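PDB 3GFF: IroE-like serine hydrolase from Shewanella oneidensis, which probably hydrolyses ester bonds and belongs to the esterase D family of alpha/beta hydrolases. Local coordinates for residues Ala31-Glu34 / Gly35-Gln38; Pro208-Gly211 / Val212-Tyr215; Ser251-Gly254 / Leu255-Ile259. All coordinates share one frame; numbering follows the deposited sequence.

Contact 1 (Ala31-Glu34 / Gly35-Gln38); sequences ALPE and GYAQ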
loop_
_atom_site.group_PDB
_atom_site.type_symbol
_atom_site.label_atom_id
_atom_site.label_comp_id
_atom_site.label_asym_id
_atom_site.label_seq_id
_atom_site.Cartn_x
_atom_site.Cartn_y
_atom_site.Cartn_z
ATOM N N ALA A 31 -6.885 -14.101 -8.495
ATOM C CA ALA A 31 -6.146 -14.399 -7.268
ATOM C C ALA A 31 -7.218 -14.951 -6.337
ATOM O O ALA A 31 -8.257 -14.305 -6.142
ATOM C CB ALA A 31 -5.494 -13.141 -6.659
ATOM N N LEU A 32 -6.998 -16.167 -5.829
ATOM C CA LEU A 32 -7.934 -16.810 -4.925
ATOM C C LEU A 32 -7.495 -16.483 -3.484
ATOM O O LEU A 32 -6.318 -16.377 -3.201
ATOM C CB LEU A 32 -7.963 -18.335 -5.169
ATOM C CG LEU A 32 -8.544 -18.823 -6.504
ATOM C CD1 LEU A 32 -8.387 -20.320 -6.602
ATOM C CD2 LEU A 32 -10.041 -18.443 -6.672
ATOM N N PRO A 33 -8.449 -16.320 -2.571
ATOM C CA PRO A 33 -8.042 -16.016 -1.220
ATOM C C PRO A 33 -7.340 -17.191 -0.586
ATOM O O PRO A 33 -7.493 -18.343 -1.027
ATOM C CB PRO A 33 -9.368 -15.735 -0.506
ATOM C CG PRO A 33 -10.346 -16.448 -1.237
ATOM C CD PRO A 33 -9.914 -16.421 -2.683
ATOM N N GLU A 34 -6.505 -16.916 0.407
ATOM C CA GLU A 34 -5.856 -17.995 1.070
ATOM C C GLU A 34 -6.948 -18.723 1.866
ATOM O O GLU A 34 -7.892 -18.107 2.382
ATOM C CB GLU A 34 -4.616 -17.574 1.851
ATOM C CG GLU A 34 -4.700 -16.494 2.880
ATOM C CD GLU A 34 -3.278 -16.078 3.400
ATOM O OE1 GLU A 34 -2.288 -16.834 3.240
ATOM O OE2 GLU A 34 -3.148 -14.969 3.959
ATOM N N GLY A 35 -6.821 -20.051 1.873
ATOM C CA GLY A 35 -7.781 -20.962 2.459
ATOM C C GLY A 35 -8.870 -21.362 1.471
ATOM O O GLY A 35 -9.693 -22.197 1.803
ATOM N N TYR A 36 -8.887 -20.776 0.264
ATOM C CA TYR A 36 -9.930 -21.083 -0.719
ATOM C C TYR A 36 -10.278 -22.586 -0.848
ATOM O O TYR A 36 -11.427 -22.979 -0.634
ATOM C CB TYR A 36 -9.608 -20.488 -2.096
ATOM C CG TYR A 36 -10.757 -20.707 -3.042
ATOM C CD1 TYR A 36 -11.899 -19.889 -2.999
ATOM C CD2 TYR A 36 -10.738 -21.762 -3.953
ATOM C CE1 TYR A 36 -12.987 -20.131 -3.855
ATOM C CE2 TYR A 36 -11.811 -21.994 -4.801
ATOM C CZ TYR A 36 -12.925 -21.194 -4.754
ATOM O OH TYR A 36 -13.979 -21.476 -5.606
ATOM N N ALA A 37 -9.283 -23.415 -1.161
ATOM C CA ALA A 37 -9.463 -24.852 -1.338
ATOM C C ALA A 37 -9.897 -25.623 -0.089
ATOM O O ALA A 37 -10.357 -26.762 -0.203
ATOM C CB ALA A 37 -8.172 -25.483 -1.919
ATOM N N GLN A 38 -9.855 -24.980 1.078
ATOM C CA GLN A 38 -10.087 -25.679 2.350
ATOM C C GLN A 38 -11.502 -25.715 2.935
ATOM O O GLN A 38 -11.708 -26.304 3.995
ATOM C CB GLN A 38 -9.077 -25.177 3.372
ATOM C CG GLN A 38 -7.634 -25.517 2.975
ATOM C CD GLN A 38 -6.594 -24.944 3.918
ATOM O OE1 GLN A 38 -6.425 -23.737 4.013
ATOM N NE2 GLN A 38 -5.851 -25.809 4.554
#
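Y36 turns its CG away from its own backbone N (chi1 -175°) while L32 places its CG on the side opposite its carbonyl carbon (chi1 -68°), and these two settings bring the leucine branch over the tyrosine ring. The chain between them makes a type II beta turn from P33 to Y36 and runs straight into a short 3-10 segment, 36-38, in the surface loop that leaves strand 24-31. L32 CD2 lies almost exactly above the ring centre, 4.2 Å from the centroid, a CH-pi contact over one face. The second methyl, CD1, stands 3.8 Å from Y36 CD2. P33 meets the ring obliquely, its CD 4.0 Å from Y36 CD1. The turn is closed by Y36 N, which donates to P33 O at 3.1 Å (N-H...O 151°). G35 takes the third position with positive phi, where a side chain would run into the carbonyl O of E34; glycine suits the bend. A second backbone bond, Q38 N to G35 O at 2.9 Å, carries the winding on.

Beyond the turn, R134 serves Y36 twice, by a cation-pi contact with the ring and by a hydrogen bond from NH2 to the backbone O. Q300 binds E34 O, and P33 packs on I77 of the neighbouring strand 77-81. At the turn itself, Y36 CB sits 3.2 Å from P33 O, the same oxygen that receives the turn's hydrogen bond.

Contact 2 (Pro208-Gly211 / Val212-Tyr215); sequences PGFG and VSSY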
loop_
_atom_site.group_PDB
_atom_site.type_symbol
_atom_site.label_atom_id
_atom_site.label_comp_id
_atom_site.label_asym_id
_atom_site.label_seq_id
_atom_site.Cartn_x
_atom_site.Cartn_y
_atom_site.Cartn_z
ATOM N N PRO A 208 -5.279 16.839 -18.634
ATOM C CA PRO A 208 -5.155 16.535 -20.074
ATOM C C PRO A 208 -5.766 17.626 -20.957
ATOM O O PRO A 208 -6.890 18.112 -20.700
ATOM C CB PRO A 208 -5.915 15.213 -20.210
ATOM C CG PRO A 208 -5.659 14.558 -18.922
ATOM C CD PRO A 208 -5.751 15.662 -17.883
ATOM N N GLY A 209 -4.998 18.021 -21.968
ATOM C CA GLY A 209 -5.390 19.068 -22.902
ATOM C C GLY A 209 -5.201 20.489 -22.376
ATOM O O GLY A 209 -5.365 21.436 -23.127
ATOM N N PHE A 210 -4.866 20.649 -21.098
ATOM C CA PHE A 210 -4.688 21.986 -20.494
ATOM C C PHE A 210 -3.288 22.243 -19.962
ATOM O O PHE A 210 -2.889 23.397 -19.778
ATOM C CB PHE A 210 -5.735 22.256 -19.387
ATOM C CG PHE A 210 -7.167 22.356 -19.897
ATOM C CD1 PHE A 210 -7.524 23.341 -20.824
ATOM C CD2 PHE A 210 -8.161 21.495 -19.429
ATOM C CE1 PHE A 210 -8.817 23.447 -21.278
ATOM C CE2 PHE A 210 -9.463 21.610 -19.872
ATOM C CZ PHE A 210 -9.797 22.587 -20.807
ATOM N N GLY A 211 -2.504 21.202 -19.729
ATOM C CA GLY A 211 -1.176 21.431 -19.191
ATOM C C GLY A 211 -1.330 21.632 -17.711
ATOM O O GLY A 211 -2.104 20.912 -17.081
ATOM N N VAL A 212 -0.602 22.595 -17.167
ATOM C CA VAL A 212 -0.649 22.924 -15.747
ATOM C C VAL A 212 -2.010 23.538 -15.487
ATOM O O VAL A 212 -2.310 24.659 -15.920
ATOM C CB VAL A 212 0.520 23.830 -15.337
ATOM C CG1 VAL A 212 0.410 24.276 -13.883
ATOM C CG2 VAL A 212 1.805 23.068 -15.549
ATOM N N SER A 213 -2.848 22.748 -14.819
ATOM C CA SER A 213 -4.229 23.089 -14.618
ATOM C C SER A 213 -4.886 22.109 -13.652
ATOM O O SER A 213 -4.674 20.905 -13.746
ATOM C CB SER A 213 -4.894 23.041 -16.005
ATOM O OG SER A 213 -6.262 22.768 -15.973
ATOM N N SER A 214 -5.730 22.620 -12.762
ATOM C CA SER A 214 -6.445 21.784 -11.807
ATOM C C SER A 214 -7.853 21.408 -12.285
ATOM O O SER A 214 -8.658 20.943 -11.493
ATOM C CB SER A 214 -6.499 22.485 -10.431
ATOM O OG SER A 214 -7.119 23.743 -10.543
ATOM N N TYR A 215 -8.122 21.562 -13.583
ATOM C CA TYR A 215 -9.437 21.278 -14.164
ATOM C C TYR A 215 -9.965 19.879 -13.838
ATOM O O TYR A 215 -11.134 19.723 -13.522
ATOM C CB TYR A 215 -9.360 21.476 -15.682
ATOM C CG TYR A 215 -10.634 21.189 -16.441
ATOM C CD1 TYR A 215 -11.581 22.180 -16.624
ATOM C CD2 TYR A 215 -10.870 19.947 -17.014
ATOM C CE1 TYR A 215 -12.737 21.943 -17.324
ATOM C CE2 TYR A 215 -12.044 19.701 -17.735
ATOM C CZ TYR A 215 -12.966 20.713 -17.879
ATOM O OH TYR A 215 -14.125 20.539 -18.597
#
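One face of the Y215 ring receives the edge of F210: F210 CE2 stands over the centre of the tyrosine ring, 3.5 Å above its plane. The pair is edge-to-face, tilted rather than square, with ring centroids 4.8 Å apart and planes at 58°. The nearest atoms are F210 CE2 and Y215 CD2, at 3.6 Å, and on the F210 side Y215 CD2 lies at the ring edge, near its plane. S213 lies against the root of the phenylalanine, its OG 3.5 Å from F210 CB and oblique to the ring.

F210 and G211 both face S207 of strand 206-207, a classic beta bulge in the two-stranded antiparallel sheet. G211 has backbone angles that would jam a side chain against the preceding carbonyl. S213 then swings OG opposite its backbone N (chi1 154°) and accepts from Y215 N at 3.3 Å, a rather long but nearly straight bond (163°) that forms an ST turn just where helix 215-230 begins.

Y215 OH is held by S176 OG, W173 packs against the Y215 side chain, and V212 reaches Y271 of the second subunit. Replacing Y215 by an alanine would probably leave the F210 edge without a ring face to meet and S176 without its hydroxyl partner. Between the two segments the side chains meet by dispersion and by ring hydrogens over a pi cloud, with no hydrogen bond, while the bonds from S213 OG and S176 OG hold the tyrosine that offers the face.

Contact 3 (Ser251-Gly254 / Leu255-Ile259); sequences SHIG and LYDGI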
loop_
_atom_site.group_PDB
_atom_site.type_symbol
_atom_site.label_atom_id
_atom_site.label_comp_id
_atom_site.label_asym_id
_atom_site.label_seq_id
_atom_site.Cartn_x
_atom_site.Cartn_y
_atom_site.Cartn_z
ATOM N N SER A 251 -3.901 5.577 -6.960
ATOM C CA SER A 251 -4.543 4.278 -7.176
ATOM C C SER A 251 -4.365 3.391 -5.968
ATOM O O SER A 251 -5.329 2.742 -5.496
ATOM C CB SER A 251 -4.026 3.577 -8.464
ATOM O OG SER A 251 -2.628 3.264 -8.410
ATOM N N HIS A 252 -3.158 3.415 -5.415
ATOM C CA HIS A 252 -2.824 2.555 -4.279
ATOM C C HIS A 252 -3.492 2.933 -2.940
ATOM O O HIS A 252 -4.197 2.083 -2.356
ATOM C CB HIS A 252 -1.327 2.497 -4.101
ATOM C CG HIS A 252 -0.865 1.394 -3.194
ATOM N ND1 HIS A 252 -0.662 0.106 -3.640
ATOM C CD2 HIS A 252 -0.521 1.401 -1.887
ATOM C CE1 HIS A 252 -0.222 -0.638 -2.639
ATOM N NE2 HIS A 252 -0.117 0.127 -1.565
ATOM N N ILE A 253 -3.222 4.153 -2.445
ATOM C CA ILE A 253 -3.781 4.644 -1.169
ATOM C C ILE A 253 -5.291 4.807 -1.282
ATOM O O ILE A 253 -6.005 4.741 -0.270
ATOM C CB ILE A 253 -3.071 5.993 -0.641
ATOM C CG1 ILE A 253 -3.271 6.181 0.873
ATOM C CG2 ILE A 253 -3.533 7.241 -1.403
ATOM C CD1 ILE A 253 -2.736 4.991 1.786
ATOM N N GLY A 254 -5.769 5.057 -2.511
ATOM C CA GLY A 254 -7.206 5.189 -2.803
ATOM C C GLY A 254 -7.934 3.866 -2.576
ATOM O O GLY A 254 -9.009 3.841 -1.982
ATOM N N LEU A 255 -7.347 2.767 -3.049
ATOM C CA LEU A 255 -7.881 1.424 -2.793
ATOM C C LEU A 255 -7.685 1.099 -1.298
ATOM O O LEU A 255 -8.567 0.588 -0.634
ATOM C CB LEU A 255 -7.153 0.377 -3.649
ATOM C CG LEU A 255 -7.522 -1.120 -3.460
ATOM C CD1 LEU A 255 -8.954 -1.464 -3.951
ATOM C CD2 LEU A 255 -6.473 -2.052 -4.173
ATOM N N TYR A 256 -6.513 1.412 -0.760
ATOM C CA TYR A 256 -6.267 1.166 0.640
ATOM C C TYR A 256 -7.420 1.715 1.497
ATOM O O TYR A 256 -8.057 0.988 2.265
ATOM C CB TYR A 256 -4.938 1.763 1.054
ATOM C CG TYR A 256 -4.522 1.398 2.464
ATOM C CD1 TYR A 256 -4.969 2.131 3.569
ATOM C CD2 TYR A 256 -3.671 0.320 2.699
ATOM C CE1 TYR A 256 -4.576 1.782 4.883
ATOM C CE2 TYR A 256 -3.304 -0.043 3.975
ATOM C CZ TYR A 256 -3.755 0.680 5.076
ATOM O OH TYR A 256 -3.336 0.309 6.354
ATOM N N ASP A 257 -7.743 2.987 1.319
ATOM C CA ASP A 257 -8.747 3.609 2.164
ATOM C C ASP A 257 -10.141 3.258 1.744
ATOM O O ASP A 257 -11.062 3.206 2.601
ATOM C CB ASP A 257 -8.603 5.105 2.136
ATOM C CG ASP A 257 -7.386 5.577 2.823
ATOM O OD1 ASP A 257 -6.940 4.928 3.826
ATOM O OD2 ASP A 257 -6.920 6.663 2.382
ATOM N N GLY A 258 -10.313 3.054 0.438
ATOM C CA GLY A 258 -11.617 2.724 -0.112
ATOM C C GLY A 258 -12.117 1.373 0.341
ATOM O O GLY A 258 -13.243 1.253 0.771
ATOM N N ILE A 259 -11.254 0.367 0.269
ATOM C CA ILE A 259 -11.613 -1.025 0.594
ATOM C C ILE A 259 -11.750 -1.234 2.088
ATOM O O ILE A 259 -12.537 -2.081 2.507
ATOM C CB ILE A 259 -10.590 -2.055 -0.023
ATOM C CG1 ILE A 259 -11.293 -3.383 -0.332
ATOM C CG2 ILE A 259 -9.353 -2.199 0.840
ATOM C CD1 ILE A 259 -12.428 -3.225 -1.416
#
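Four consecutive backbone bonds of helix 250-263 join S251-G254 to L255-I259, each from an N-H to the carbonyl four residues earlier: regular alpha-helical winding in an alpha/beta-hydrolase fold, here with H252 and Y256 forming part of the subunit interface. L255 N gives to S251 O at 3.2 Å, the longest of the set; Y256 N gives to H252 O at 2.9 Å and is the straightest (163°). D257 N to I253 O is also 2.9 Å, and G258 N to G254 O matches that length but is more bent (141°).

Side chains meet between I253 and Y256 and between I253 and D257. I253 CD1 comes obliquely alongside the base of Y256, 4.0 Å from its CB, and I253 CG1 lies 4.0 Å from D257 OD2. Y256, its CG opposite the backbone N (chi1 -173°), leads its ring away from 251-254 to the second subunit, where OH is hydrogen-bonded to E245 OE2 of that chain. D257 OD1 lies in plane at the ring's edge. D257 OD2 is 3.4 Å from I253 O, but these are two acceptors and make no bond; OD2 has Y242 OH instead.

S251 OG bonds Q54 OE1, and H252 ND1 bonds H57 ND1. Across the dimer interface, H252 NE2 is hydrogen-bonded to H252 NE2 of the second subunit.

The helix thus lies between the partner chain and the core of its own: L255 packs on M58 of helix 51-65 and on V142 of strand 138-144, S251 reaches H144 of the same strand, and I259 rests on L62 farther along helix 51-65.

In the fold
The three contacts follow one another along the chain without touching. Contacts 1 and 2 are on opposite sides of the chain's centre, their own centres 44 Å apart. Contact 3 is the most central of the three, about 10 Å from that point, 22 Å from contact 1 and 24 Å from contact 2, centre to centre. It is also the one beside the likely active site: S145, H247 and D169 probably form a Ser-His-Asp triad, with S145 on what looks like a nucleophile elbow, and the side chain of S251 lies close to these residues without touching them. Contacts 2 and 3 both reach the second subunit, whereas contact 1 touches no other chain of the assembly.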